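PDB 5WUT: ULam111 from Flavobacterium sp., which probably hydrolyses beta-1,3-glucosidic bonds of laminarin, as a laminarinase of glycoside hydrolase family 16. Local coordinates for residues Phe13-Leu27 with Tyr44-Leu56. Sequence-based numbering, arbitrary orientation.
Sequences FNGKELDTKNWNFEL and YTKTNHKMENGKL
Lys46 lays its aliphatic chain across the ring of Phe25, CG 3.7 Å from the centroid and almost over the centre, in a CH-pi contact. Lysine suits this exposed place, its methylenes covering an aromatic face and its end charged. His49 approaches the same ring at its rim, its CE1 3.5 Å from Phe25 CE1, the planes inclined at 45°. Replacing Phe25 with an alanine would probably leave the Lys46 methylenes without a surface and the His49 ring freer to turn. Met51 bends at chi2 (-69°) and chi3 (-48°), which folds its flexible thioether against the 13-18 loop, CB and CG by the carbonyls of Gly15 and Lys16 and CE 3.5 Å from Phe13 CB. Leu56 sets its CB over the face of Phe13, 3.6 Å from the ring centroid, a second CH-pi contact between apolar residues suited to this buried place. Gly54, at positive phi in the type I' turn between strands 49-52 and 55-63, lets Asn14 OD1 within 3.4 Å of its CA, where a CB would be tight.

No direct hydrogen bond joins the segments; waters mediate. One accepts from Leu18 N and lies 2.8 Å from His49 NE2, in the imidazole plane, which probably helps to hold that ring; another lies within hydrogen-bonding distance of Glu26 O and Thr45 O. Thr45 OG1 accepts from Thr47 N in an ST turn that carries Lys46. In the jelly-roll, Phe13 and Leu56 both pack on Ile228 of strand 224-234, while Glu26 salt-bridges Arg71 of strand 66-80, which pairs with strands 24-25, 42-44 and 55-63.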
# COMPACT_ATOMS: atom_id res chain seq x y z
N PHE A 13 18.50 -16.58 -6.19
CA PHE A 13 18.01 -17.65 -7.07
C PHE A 13 18.68 -17.60 -8.45
O PHE A 13 18.04 -17.82 -9.48
CB PHE A 13 16.48 -17.60 -7.21
CG PHE A 13 15.75 -17.99 -5.94
CD1 PHE A 13 15.96 -19.23 -5.35
CD2 PHE A 13 14.87 -17.09 -5.34
CE1 PHE A 13 15.29 -19.58 -4.18
CE2 PHE A 13 14.19 -17.44 -4.17
CZ PHE A 13 14.41 -18.68 -3.59
N ASN A 14 19.99 -17.33 -8.45
CA ASN A 14 20.74 -17.18 -9.70
C ASN A 14 21.48 -18.44 -10.11
O ASN A 14 22.06 -18.49 -11.19
CB ASN A 14 21.74 -16.03 -9.59
CG ASN A 14 21.12 -14.68 -9.88
OD1 ASN A 14 20.12 -14.58 -10.60
ND2 ASN A 14 21.71 -13.62 -9.31
N GLY A 15 21.49 -19.46 -9.25
CA GLY A 15 22.18 -20.70 -9.56
C GLY A 15 21.51 -21.52 -10.64
O GLY A 15 20.41 -21.20 -11.08
N LYS A 16 22.16 -22.60 -11.09
CA LYS A 16 21.49 -23.52 -12.01
C LYS A 16 20.53 -24.43 -11.27
O LYS A 16 19.62 -24.99 -11.87
CB LYS A 16 22.48 -24.40 -12.78
CG LYS A 16 23.60 -23.70 -13.52
CD LYS A 16 23.98 -24.58 -14.72
CE LYS A 16 25.37 -24.27 -15.24
NZ LYS A 16 26.27 -23.73 -14.20
N GLU A 17 20.74 -24.59 -9.97
CA GLU A 17 19.84 -25.39 -9.17
C GLU A 17 19.67 -24.75 -7.80
O GLU A 17 20.45 -23.88 -7.41
CB GLU A 17 20.33 -26.84 -9.03
CG GLU A 17 21.68 -27.03 -8.36
CD GLU A 17 22.15 -28.48 -8.43
OE1 GLU A 17 21.95 -29.13 -9.49
OE2 GLU A 17 22.70 -28.98 -7.43
N LEU A 18 18.63 -25.17 -7.10
CA LEU A 18 18.41 -24.71 -5.73
C LEU A 18 19.58 -25.11 -4.86
O LEU A 18 20.04 -26.25 -4.92
CB LEU A 18 17.11 -25.32 -5.19
CG LEU A 18 16.54 -24.73 -3.90
CD1 LEU A 18 16.03 -23.33 -4.17
CD2 LEU A 18 15.40 -25.61 -3.40
N ASP A 19 20.08 -24.19 -4.05
CA ASP A 19 21.21 -24.49 -3.18
C ASP A 19 20.76 -25.26 -1.94
O ASP A 19 20.19 -24.68 -1.02
CB ASP A 19 21.93 -23.20 -2.76
CG ASP A 19 23.23 -23.46 -2.00
OD1 ASP A 19 23.52 -24.61 -1.60
OD2 ASP A 19 23.99 -22.48 -1.81
N THR A 20 21.02 -26.57 -1.90
CA THR A 20 20.53 -27.39 -0.79
C THR A 20 21.37 -27.25 0.48
O THR A 20 21.05 -27.85 1.50
CB THR A 20 20.45 -28.89 -1.19
OG1 THR A 20 21.71 -29.32 -1.71
CG2 THR A 20 19.38 -29.08 -2.25
N LYS A 21 22.41 -26.43 0.43
CA LYS A 21 23.10 -26.06 1.66
C LYS A 21 22.27 -25.04 2.43
O LYS A 21 22.42 -24.89 3.64
CB LYS A 21 24.49 -25.49 1.35
CG LYS A 21 25.43 -26.49 0.72
CD LYS A 21 25.66 -27.68 1.62
CE LYS A 21 26.71 -28.61 1.04
NZ LYS A 21 27.72 -27.86 0.24
N ASN A 22 21.39 -24.35 1.71
CA ASN A 22 20.51 -23.37 2.35
C ASN A 22 19.04 -23.79 2.37
O ASN A 22 18.28 -23.28 3.19
CB ASN A 22 20.64 -22.02 1.65
CG ASN A 22 21.99 -21.38 1.90
OD1 ASN A 22 22.64 -21.68 2.91
ND2 ASN A 22 22.41 -20.51 1.01
N TRP A 23 18.65 -24.73 1.49
CA TRP A 23 17.24 -25.12 1.35
C TRP A 23 16.99 -26.60 1.56
O TRP A 23 17.78 -27.45 1.14
CB TRP A 23 16.69 -24.74 -0.03
CG TRP A 23 16.61 -23.25 -0.23
CD1 TRP A 23 17.56 -22.45 -0.82
CD2 TRP A 23 15.55 -22.39 0.18
NE1 TRP A 23 17.14 -21.14 -0.80
CE2 TRP A 23 15.92 -21.07 -0.20
CE3 TRP A 23 14.33 -22.60 0.83
CZ2 TRP A 23 15.10 -19.97 0.06
CZ3 TRP A 23 13.51 -21.51 1.07
CH2 TRP A 23 13.90 -20.21 0.69
N ASN A 24 15.86 -26.90 2.20
CA ASN A 24 15.34 -28.26 2.29
C ASN A 24 14.14 -28.39 1.39
O ASN A 24 13.43 -27.41 1.15
CB ASN A 24 14.88 -28.59 3.70
CG ASN A 24 15.90 -28.23 4.74
OD1 ASN A 24 16.95 -28.86 4.82
ND2 ASN A 24 15.60 -27.22 5.54
N PHE A 25 13.88 -29.61 0.92
CA PHE A 25 12.57 -29.92 0.36
C PHE A 25 11.68 -30.54 1.42
O PHE A 25 12.12 -31.41 2.19
CB PHE A 25 12.66 -30.88 -0.83
CG PHE A 25 13.34 -30.30 -2.02
CD1 PHE A 25 12.62 -29.58 -2.97
CD2 PHE A 25 14.70 -30.48 -2.21
CE1 PHE A 25 13.24 -29.05 -4.08
CE2 PHE A 25 15.33 -29.95 -3.32
CZ PHE A 25 14.61 -29.24 -4.26
N GLU A 26 10.42 -30.13 1.46
CA GLU A 26 9.43 -30.91 2.18
C GLU A 26 8.62 -31.62 1.10
O GLU A 26 8.26 -31.02 0.08
CB GLU A 26 8.59 -30.01 3.10
CG GLU A 26 9.46 -29.48 4.26
CD GLU A 26 8.70 -28.79 5.38
OE1 GLU A 26 9.31 -28.53 6.45
OE2 GLU A 26 7.50 -28.50 5.21
N LEU A 27 8.43 -32.93 1.26
CA LEU A 27 7.95 -33.75 0.14
C LEU A 27 6.79 -34.65 0.53
O LEU A 27 6.71 -35.13 1.66
CB LEU A 27 9.10 -34.63 -0.40
CG LEU A 27 10.33 -33.86 -0.89
CD1 LEU A 27 11.52 -34.82 -1.03
CD2 LEU A 27 10.05 -33.18 -2.18
N TYR A 44 4.02 -32.78 -2.74
CA TYR A 44 5.16 -31.92 -2.99
C TYR A 44 6.32 -32.77 -3.51
O TYR A 44 6.52 -33.90 -3.04
CB TYR A 44 5.54 -31.17 -1.72
CG TYR A 44 4.61 -30.03 -1.37
CD1 TYR A 44 4.35 -29.03 -2.29
CD2 TYR A 44 4.04 -29.94 -0.11
CE1 TYR A 44 3.53 -27.96 -1.97
CE2 TYR A 44 3.21 -28.87 0.21
CZ TYR A 44 2.97 -27.89 -0.72
OH TYR A 44 2.16 -26.82 -0.40
N THR A 45 7.04 -32.24 -4.49
CA THR A 45 8.08 -33.00 -5.17
C THR A 45 9.37 -32.20 -5.29
O THR A 45 9.41 -31.03 -4.92
CB THR A 45 7.67 -33.38 -6.59
OG1 THR A 45 7.77 -32.22 -7.43
CG2 THR A 45 6.24 -33.93 -6.63
N LYS A 46 10.40 -32.83 -5.86
CA LYS A 46 11.64 -32.14 -6.21
C LYS A 46 11.69 -31.88 -7.71
O LYS A 46 12.71 -31.41 -8.25
CB LYS A 46 12.88 -32.96 -5.79
CG LYS A 46 13.06 -33.14 -4.30
CD LYS A 46 14.43 -33.72 -4.00
CE LYS A 46 14.47 -35.23 -4.12
NZ LYS A 46 15.77 -35.73 -3.60
N THR A 47 10.60 -32.18 -8.38
CA THR A 47 10.55 -32.09 -9.84
C THR A 47 9.50 -31.10 -10.35
O THR A 47 9.12 -31.13 -11.53
CB THR A 47 10.29 -33.48 -10.46
OG1 THR A 47 9.17 -34.08 -9.81
CG2 THR A 47 11.51 -34.37 -10.27
N ASN A 48 9.03 -30.20 -9.49
CA ASN A 48 8.06 -29.19 -9.91
C ASN A 48 8.61 -27.76 -9.93
O ASN A 48 7.86 -26.80 -10.09
CB ASN A 48 6.81 -29.24 -9.01
CG ASN A 48 5.82 -30.31 -9.43
OD1 ASN A 48 6.09 -31.50 -9.28
ND2 ASN A 48 4.66 -29.88 -9.94
N HIS A 49 9.92 -27.62 -9.79
CA HIS A 49 10.51 -26.28 -9.82
C HIS A 49 11.66 -26.21 -10.81
O HIS A 49 12.24 -27.23 -11.19
CB HIS A 49 11.02 -25.90 -8.45
CG HIS A 49 12.26 -26.64 -8.09
ND1 HIS A 49 12.24 -27.97 -7.72
CD2 HIS A 49 13.56 -26.28 -8.13
CE1 HIS A 49 13.48 -28.38 -7.52
NE2 HIS A 49 14.30 -27.38 -7.76
N LYS A 50 12.00 -24.99 -11.20
CA LYS A 50 13.17 -24.75 -12.04
C LYS A 50 13.77 -23.39 -11.71
O LYS A 50 13.09 -22.51 -11.18
CB LYS A 50 12.81 -24.81 -13.52
CG LYS A 50 11.94 -23.66 -13.96
CD LYS A 50 11.50 -23.79 -15.41
CE LYS A 50 10.12 -23.18 -15.62
NZ LYS A 50 9.83 -22.91 -17.05
N MET A 51 15.06 -23.24 -12.01
CA MET A 51 15.72 -21.95 -11.91
C MET A 51 15.81 -21.37 -13.31
O MET A 51 16.45 -21.94 -14.19
CB MET A 51 17.12 -22.08 -11.29
CG MET A 51 17.16 -23.05 -10.13
SD MET A 51 16.28 -22.43 -8.69
CE MET A 51 16.94 -20.79 -8.60
N GLU A 52 15.12 -20.25 -13.52
CA GLU A 52 14.98 -19.67 -14.85
C GLU A 52 15.05 -18.15 -14.83
O GLU A 52 14.24 -17.52 -14.16
CB GLU A 52 13.65 -20.12 -15.47
CG GLU A 52 13.41 -19.62 -16.88
CD GLU A 52 12.06 -20.06 -17.40
OE1 GLU A 52 11.03 -19.55 -16.91
OE2 GLU A 52 12.03 -20.93 -18.29
N ASN A 53 16.01 -17.58 -15.54
CA ASN A 53 16.10 -16.13 -15.71
C ASN A 53 16.22 -15.40 -14.37
O ASN A 53 15.64 -14.33 -14.18
CB ASN A 53 14.87 -15.63 -16.49
CG ASN A 53 15.03 -14.20 -16.99
OD1 ASN A 53 16.13 -13.78 -17.35
ND2 ASN A 53 13.93 -13.46 -17.03
N GLY A 54 16.96 -16.01 -13.44
CA GLY A 54 17.19 -15.43 -12.13
C GLY A 54 16.01 -15.54 -11.18
O GLY A 54 15.96 -14.86 -10.16
N LYS A 55 15.05 -16.39 -11.52
CA LYS A 55 13.89 -16.64 -10.65
C LYS A 55 13.81 -18.11 -10.26
O LYS A 55 14.12 -18.99 -11.07
CB LYS A 55 12.58 -16.25 -11.35
CG LYS A 55 12.16 -14.77 -11.27
CD LYS A 55 13.19 -13.85 -11.86
CE LYS A 55 12.64 -12.47 -12.10
NZ LYS A 55 13.28 -11.91 -13.30
N LEU A 56 13.37 -18.36 -9.03
CA LEU A 56 12.82 -19.66 -8.69
C LEU A 56 11.41 -19.73 -9.25
O LEU A 56 10.57 -18.89 -8.93
CB LEU A 56 12.82 -19.89 -7.17
CG LEU A 56 11.98 -21.09 -6.68
CD1 LEU A 56 12.61 -22.42 -7.14
CD2 LEU A 56 11.84 -21.07 -5.18
O HOH W 1 16.54 -25.59 -13.06
O HOH W 2 17.11 -27.40 -8.06
O HOH W 3 8.90 -29.77 -2.52